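Local coordinates for protein LpxE (Aquifex aeolicus, PDB 6EBU) that probably removes the 1-phosphate of lipid A as a membrane-embedded phosphatase of the PAP2 superfamily, at residues L16-L21 with H149-V154; R20-A25 with E142-G147. The protein carries 1 engineered substitution. One frame throughout, in Å; residues are numbered along the deposited sequence.

Contact 1 (L16-L21 with H149-V154). With SO4 (sulfate ion), chain B.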
loop_
_atom_site.group_PDB
_atom_site.type_symbol
_atom_site.label_atom_id
_atom_site.label_comp_id
_atom_site.label_asym_id
_atom_site.label_seq_id
_atom_site.Cartn_x
_atom_site.Cartn_y
_atom_site.Cartn_z
ATOM N N LEU A 16 -0.401 -4.929 17.458
ATOM C CA LEU A 16 0.266 -6.225 17.507
ATOM C C LEU A 16 -0.728 -7.377 17.419
ATOM O O LEU A 16 -0.443 -8.395 16.779
ATOM C CB LEU A 16 1.101 -6.335 18.783
ATOM C CG LEU A 16 2.163 -5.254 18.999
ATOM C CD1 LEU A 16 3.021 -5.585 20.209
ATOM C CD2 LEU A 16 3.026 -5.075 17.757
ATOM N N GLU A 17 -1.893 -7.238 18.053
ATOM C CA GLU A 17 -2.894 -8.299 17.985
ATOM C C GLU A 17 -3.463 -8.425 16.577
ATOM O O GLU A 17 -3.693 -9.540 16.092
ATOM C CB GLU A 17 -4.008 -8.039 18.999
ATOM N N LEU A 18 -3.699 -7.294 15.907
ATOM C CA LEU A 18 -4.166 -7.338 14.526
ATOM C C LEU A 18 -3.129 -7.981 13.616
ATOM O O LEU A 18 -3.476 -8.772 12.729
ATOM C CB LEU A 18 -4.502 -5.931 14.034
ATOM C CG LEU A 18 -5.841 -5.311 14.434
ATOM C CD1 LEU A 18 -6.281 -4.302 13.384
ATOM C CD2 LEU A 18 -6.901 -6.381 14.631
ATOM N N PHE A 19 -1.850 -7.654 13.814
ATOM C CA PHE A 19 -0.811 -8.254 12.985
ATOM C C PHE A 19 -0.772 -9.766 13.161
ATOM O O PHE A 19 -0.634 -10.507 12.180
ATOM C CB PHE A 19 0.556 -7.649 13.312
ATOM C CG PHE A 19 1.693 -8.344 12.617
ATOM C CD1 PHE A 19 2.006 -8.040 11.301
ATOM C CD2 PHE A 19 2.427 -9.324 13.266
ATOM C CE1 PHE A 19 3.038 -8.688 10.652
ATOM C CE2 PHE A 19 3.463 -9.977 12.622
ATOM C CZ PHE A 19 3.768 -9.659 11.314
ATOM N N ARG A 20 -0.882 -10.241 14.403
ATOM C CA ARG A 20 -0.802 -11.677 14.655
ATOM C C ARG A 20 -1.957 -12.421 13.998
ATOM O O ARG A 20 -1.767 -13.510 13.445
ATOM C CB ARG A 20 -0.778 -11.948 16.160
ATOM C CG ARG A 20 0.489 -11.480 16.859
ATOM C CD ARG A 20 1.715 -12.197 16.322
ATOM N NE ARG A 20 2.922 -11.820 17.049
ATOM C CZ ARG A 20 4.136 -12.292 16.781
ATOM N NH1 ARG A 20 4.310 -13.160 15.795
ATOM N NH2 ARG A 20 5.176 -11.893 17.501
ATOM N N LEU A 21 -3.162 -11.847 14.045
ATOM C CA LEU A 21 -4.320 -12.508 13.451
ATOM C C LEU A 21 -4.142 -12.692 11.948
ATOM O O LEU A 21 -4.531 -13.726 11.392
ATOM C CB LEU A 21 -5.589 -11.707 13.747
ATOM N N HIS A 149 4.918 -5.404 7.306
ATOM C CA HIS A 149 4.264 -4.191 7.772
ATOM C C HIS A 149 3.311 -4.528 8.908
ATOM O O HIS A 149 2.853 -5.666 9.051
ATOM C CB HIS A 149 3.501 -3.481 6.642
ATOM C CG HIS A 149 4.366 -2.623 5.771
ATOM N ND1 HIS A 149 5.009 -1.495 6.234
ATOM C CD2 HIS A 149 4.687 -2.725 4.458
ATOM C CE1 HIS A 149 5.692 -0.942 5.249
ATOM N NE2 HIS A 149 5.516 -1.669 4.161
ATOM N N PHE A 150 3.030 -3.514 9.726
ATOM C CA PHE A 150 2.015 -3.531 10.764
ATOM C C PHE A 150 0.716 -2.948 10.232
ATOM O O PHE A 150 0.719 -2.180 9.266
ATOM C CB PHE A 150 2.478 -2.722 11.974
ATOM C CG PHE A 150 3.677 -3.290 12.672
ATOM C CD1 PHE A 150 3.546 -4.352 13.550
ATOM C CD2 PHE A 150 4.934 -2.746 12.468
ATOM C CE1 PHE A 150 4.651 -4.869 14.206
ATOM C CE2 PHE A 150 6.041 -3.258 13.121
ATOM C CZ PHE A 150 5.897 -4.319 13.990
ATOM N N PRO A 151 -0.418 -3.300 10.843
ATOM C CA PRO A 151 -1.691 -2.677 10.444
ATOM C C PRO A 151 -1.682 -1.159 10.503
ATOM O O PRO A 151 -2.391 -0.515 9.721
ATOM C CB PRO A 151 -2.690 -3.276 11.442
ATOM C CG PRO A 151 -2.117 -4.615 11.757
ATOM C CD PRO A 151 -0.623 -4.435 11.762
ATOM N N LEU A 152 -0.907 -0.566 11.413
ATOM C CA LEU A 152 -0.800 0.890 11.452
ATOM C C LEU A 152 -0.192 1.431 10.162
ATOM O O LEU A 152 -0.624 2.472 9.652
ATOM C CB LEU A 152 0.035 1.322 12.658
ATOM C CG LEU A 152 0.456 2.793 12.700
ATOM C CD1 LEU A 152 -0.763 3.696 12.831
ATOM C CD2 LEU A 152 1.446 3.048 13.827
ATOM N N ASP A 153 0.806 0.731 9.618
ATOM C CA ASP A 153 1.473 1.198 8.405
ATOM C C ASP A 153 0.538 1.163 7.204
ATOM O O ASP A 153 0.549 2.081 6.376
ATOM C CB ASP A 153 2.714 0.353 8.126
ATOM C CG ASP A 153 3.577 0.157 9.351
ATOM O OD1 ASP A 153 3.646 1.083 10.186
ATOM O OD2 ASP A 153 4.191 -0.925 9.475
ATOM N N VAL A 154 -0.272 0.109 7.084
ATOM C CA VAL A 154 -1.132 -0.001 5.912
ATOM C C VAL A 154 -2.370 0.877 6.058
ATOM O O VAL A 154 -2.921 1.346 5.057
ATOM C CB VAL A 154 -1.501 -1.471 5.644
ATOM C CG1 VAL A 154 -0.256 -2.345 5.694
ATOM C CG2 VAL A 154 -2.545 -1.960 6.630
HETATM S S SO4 B . 6.971 -0.486 1.501
HETATM O O1 SO4 B . 5.796 -1.353 1.437
HETATM O O2 SO4 B . 8.155 -1.286 1.788
HETATM O O3 SO4 B . 6.774 0.498 2.562
HETATM O O4 SO4 B . 7.144 0.200 0.223
#

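Contact 2 (R20-A25 with E142-G147). With BOG (octyl beta-D-glucopyranoside), chain F; SO4 (sulfate ion), chain B.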
loop_
_atom_site.group_PDB
_atom_site.type_symbol
_atom_site.label_atom_id
_atom_site.label_comp_id
_atom_site.label_asym_id
_atom_site.label_seq_id
_atom_site.Cartn_x
_atom_site.Cartn_y
_atom_site.Cartn_z
ATOM N N ARG A 20 -0.882 -10.241 14.403
ATOM C CA ARG A 20 -0.802 -11.677 14.655
ATOM C C ARG A 20 -1.957 -12.421 13.998
ATOM O O ARG A 20 -1.767 -13.510 13.445
ATOM C CB ARG A 20 -0.778 -11.948 16.160
ATOM C CG ARG A 20 0.489 -11.480 16.859
ATOM C CD ARG A 20 1.715 -12.197 16.322
ATOM N NE ARG A 20 2.922 -11.820 17.049
ATOM C CZ ARG A 20 4.136 -12.292 16.781
ATOM N NH1 ARG A 20 4.310 -13.160 15.795
ATOM N NH2 ARG A 20 5.176 -11.893 17.501
ATOM N N LEU A 21 -3.162 -11.847 14.045
ATOM C CA LEU A 21 -4.320 -12.508 13.451
ATOM C C LEU A 21 -4.142 -12.692 11.948
ATOM O O LEU A 21 -4.531 -13.726 11.392
ATOM C CB LEU A 21 -5.589 -11.707 13.747
ATOM N N ILE A 22 -3.548 -11.706 11.276
ATOM C CA ILE A 22 -3.350 -11.800 9.834
ATOM C C ILE A 22 -2.105 -12.615 9.510
ATOM O O ILE A 22 -2.126 -13.475 8.621
ATOM C CB ILE A 22 -3.278 -10.391 9.219
ATOM C CG1 ILE A 22 -4.631 -9.688 9.342
ATOM C CG2 ILE A 22 -2.825 -10.465 7.767
ATOM C CD1 ILE A 22 -4.603 -8.236 8.934
ATOM N N ASN A 23 -1.008 -12.368 10.228
ATOM C CA ASN A 23 0.261 -12.998 9.892
ATOM C C ASN A 23 0.301 -14.478 10.250
ATOM O O ASN A 23 1.170 -15.199 9.746
ATOM C CB ASN A 23 1.407 -12.263 10.587
ATOM C CG ASN A 23 2.762 -12.744 10.132
ATOM O OD1 ASN A 23 3.440 -13.488 10.843
ATOM N ND2 ASN A 23 3.163 -12.333 8.934
ATOM N N ASN A 24 -0.610 -14.952 11.100
ATOM C CA ASN A 24 -0.631 -16.361 11.475
ATOM C C ASN A 24 -1.659 -17.179 10.704
ATOM O O ASN A 24 -1.531 -18.406 10.648
ATOM C CB ASN A 24 -0.893 -16.509 12.979
ATOM C CG ASN A 24 0.238 -15.946 13.825
ATOM O OD1 ASN A 24 1.409 -16.027 13.452
ATOM N ND2 ASN A 24 -0.111 -15.375 14.971
ATOM N N ALA A 25 -2.666 -16.535 10.111
ATOM C CA ALA A 25 -3.683 -17.226 9.317
ATOM C C ALA A 25 -3.136 -17.424 7.905
ATOM O O ALA A 25 -3.396 -16.650 6.981
ATOM C CB ALA A 25 -4.986 -16.438 9.316
ATOM N N GLU A 142 -1.704 -7.751 1.780
ATOM C CA GLU A 142 -0.517 -8.510 1.400
ATOM C C GLU A 142 0.699 -8.093 2.223
ATOM O O GLU A 142 1.507 -8.940 2.619
ATOM C CB GLU A 142 -0.246 -8.337 -0.095
ATOM C CG GLU A 142 1.090 -8.874 -0.562
ATOM C CD GLU A 142 2.054 -7.763 -0.917
ATOM O OE1 GLU A 142 3.143 -7.697 -0.310
ATOM O OE2 GLU A 142 1.714 -6.947 -1.797
ATOM N N ARG A 143 0.838 -6.794 2.499
ATOM C CA ARG A 143 1.990 -6.325 3.266
ATOM C C ARG A 143 2.000 -6.924 4.668
ATOM O O ARG A 143 3.060 -7.295 5.185
ATOM C CB ARG A 143 1.993 -4.796 3.336
ATOM C CG ARG A 143 1.958 -4.097 1.982
ATOM C CD ARG A 143 2.939 -4.726 1.010
ATOM N NE ARG A 143 4.283 -4.176 1.153
ATOM C CZ ARG A 143 5.388 -4.786 0.740
ATOM N NH1 ARG A 143 5.313 -5.976 0.161
ATOM N NH2 ARG A 143 6.570 -4.207 0.912
ATOM N N ILE A 144 0.829 -7.032 5.298
ATOM C CA ILE A 144 0.757 -7.624 6.629
ATOM C C ILE A 144 0.964 -9.131 6.552
ATOM O O ILE A 144 1.687 -9.713 7.368
ATOM C CB ILE A 144 -0.581 -7.269 7.301
ATOM C CG1 ILE A 144 -0.856 -5.770 7.179
ATOM C CG2 ILE A 144 -0.575 -7.692 8.765
ATOM C CD1 ILE A 144 -2.203 -5.361 7.706
ATOM N N TYR A 145 0.337 -9.785 5.569
ATOM C CA TYR A 145 0.508 -11.225 5.416
ATOM C C TYR A 145 1.962 -11.590 5.150
ATOM O O TYR A 145 2.434 -12.637 5.612
ATOM C CB TYR A 145 -0.387 -11.749 4.290
ATOM C CG TYR A 145 -0.340 -13.253 4.144
ATOM C CD1 TYR A 145 -1.208 -14.067 4.862
ATOM C CD2 TYR A 145 0.583 -13.860 3.303
ATOM C CE1 TYR A 145 -1.161 -15.444 4.740
ATOM C CE2 TYR A 145 0.637 -15.231 3.174
ATOM C CZ TYR A 145 -0.236 -16.021 3.896
ATOM O OH TYR A 145 -0.181 -17.391 3.774
ATOM N N ALA A 146 2.685 -10.747 4.412
ATOM C CA ALA A 146 4.096 -10.997 4.152
ATOM C C ALA A 146 4.970 -10.775 5.379
ATOM O O ALA A 146 6.152 -11.135 5.347
ATOM C CB ALA A 146 4.581 -10.108 3.005
ATOM N N GLY A 147 4.426 -10.197 6.448
ATOM C CA GLY A 147 5.201 -9.947 7.645
ATOM C C GLY A 147 6.121 -8.749 7.578
ATOM O O GLY A 147 7.014 -8.623 8.420
HETATM O O1 BOG F . 9.621 -1.525 -1.669
HETATM C "C1'" BOG F . 8.488 -1.825 -2.482
HETATM C "C2'" BOG F . 8.762 -3.116 -3.285
HETATM C "C3'" BOG F . 7.415 -3.846 -3.581
HETATM C "C4'" BOG F . 7.522 -5.343 -3.177
HETATM C "C5'" BOG F . 8.262 -5.472 -1.826
HETATM C "C6'" BOG F . 8.695 -6.936 -1.607
HETATM C "C7'" BOG F . 9.962 -7.235 -2.404
HETATM C "C8'" BOG F . 11.129 -6.428 -1.832
HETATM S S SO4 B . 6.971 -0.486 1.501
HETATM O O1 SO4 B . 5.796 -1.353 1.437
HETATM O O2 SO4 B . 8.155 -1.286 1.788
HETATM O O3 SO4 B . 6.774 0.498 2.562
HETATM O O4 SO4 B . 7.144 0.200 0.223
#

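Contact 1 (L16-L21 with H149-V154)
Phe19 places CG opposite its backbone N (chi1 173°), which swings the ring over to the loop ahead of helix 151-170, while Phe150 turns CG away from its own carbonyl carbon (chi1 -65°) and sends its ring alongside the side chain of Leu16. Both CD1 and CE1 of Phe19 lie 3.4 Å from His149 O, so the carbonyl oxygen approaches that side of the ring obliquely. The Phe19 and Phe150 rings are inclined at 54°, and Leu16 CD2 rests 3.9 Å from Phe150 CE1. Pro151 is wedged between two helix 13-24 side chains: its CG meets Leu18 CB at 3.6 Å, and its CD sits 3.8 Å from Phe19 CB, at the edge of that ring. His149 and Asp153 fit the H-x3-D end of the PAP2 phosphatase signature. Phe150 is the N-cap of helix 151-170, and Asp153 OD2 accepts its N-H at 2.8 Å, approached from above the carboxylate plane. The same OD2 takes a weak bond from His149 ND1 and another hydrogen bond from Ser104 OG, so three partners converge on this oxygen, which probably helps orient the imidazole. The other ring nitrogen, NE2, donates at the ring edge to O1 of the sulfate at 2.8 Å.

Contact 2 (R20-A25 with E142-G147)
Helix 13-24 brings its last turn against the C-terminal end of helix 126-145, with the CA atoms of Asn23 and Tyr145 only 4.8 Å apart and Gly147 closing the latter helix in a Schellman motif at positive phi (78°). The two isoleucines pack branch against branch, Ile22 CG2 on Ile144 CG2 at 3.7 Å, their side chains crossing at a slant; a bound octyl glucoside also touches both. Asn23, its CG opposite the backbone N (chi1 -172°), reaches over the helix end with ND2. That nitrogen gives a weak but fairly straight bond to Ile144 O (3.4 Å, 161°), lies equally close to Gly147 CA, and finds its stronger acceptor in Asn95 O. Arg143 opens the R-x5-H-x3-D signature of the PAP2 phosphatases. Bent at chi2 and chi3, its chain carries the guanidinium to the sulfate, where NH2 and NE donate to O1 at 3.0 and 3.2 Å. Glu142 OE1 lies in the guanidinium plane and takes the N-H of Arg143 NH1 on its syn lone pair, a 2.8 Å salt bridge that probably limits the group's rotation. Tyr145 CE1 meets Ala25 O edge-on at 3.4 Å, and its hydroxyl continues to Asp31 OD1 and His27 N, with Arg26 making a cation-pi contact to the ring.

How the contacts relate
Contacts 1 and 2 start from neighbouring turns of helix 13-24 and share Arg20 and Leu21, their centres about 7 Å apart. Ile144 joins them: its CG2 lies 3.6 Å from Phe19 CD1, and its CD1 sits 3.6 Å from Val154 CG2. The arginine and histidine of the family signature also touch, His149 CD2 packing 3.6 Å from Arg143 CB. Both residues bind one sulfate, which Lys79, Arg86 and the backbone N of Gly108 also hold, consistent with the phosphate site of this family. Helix 13-24 thus packs behind the turn that links helices 126-145 and 151-170, on the side away from the anion.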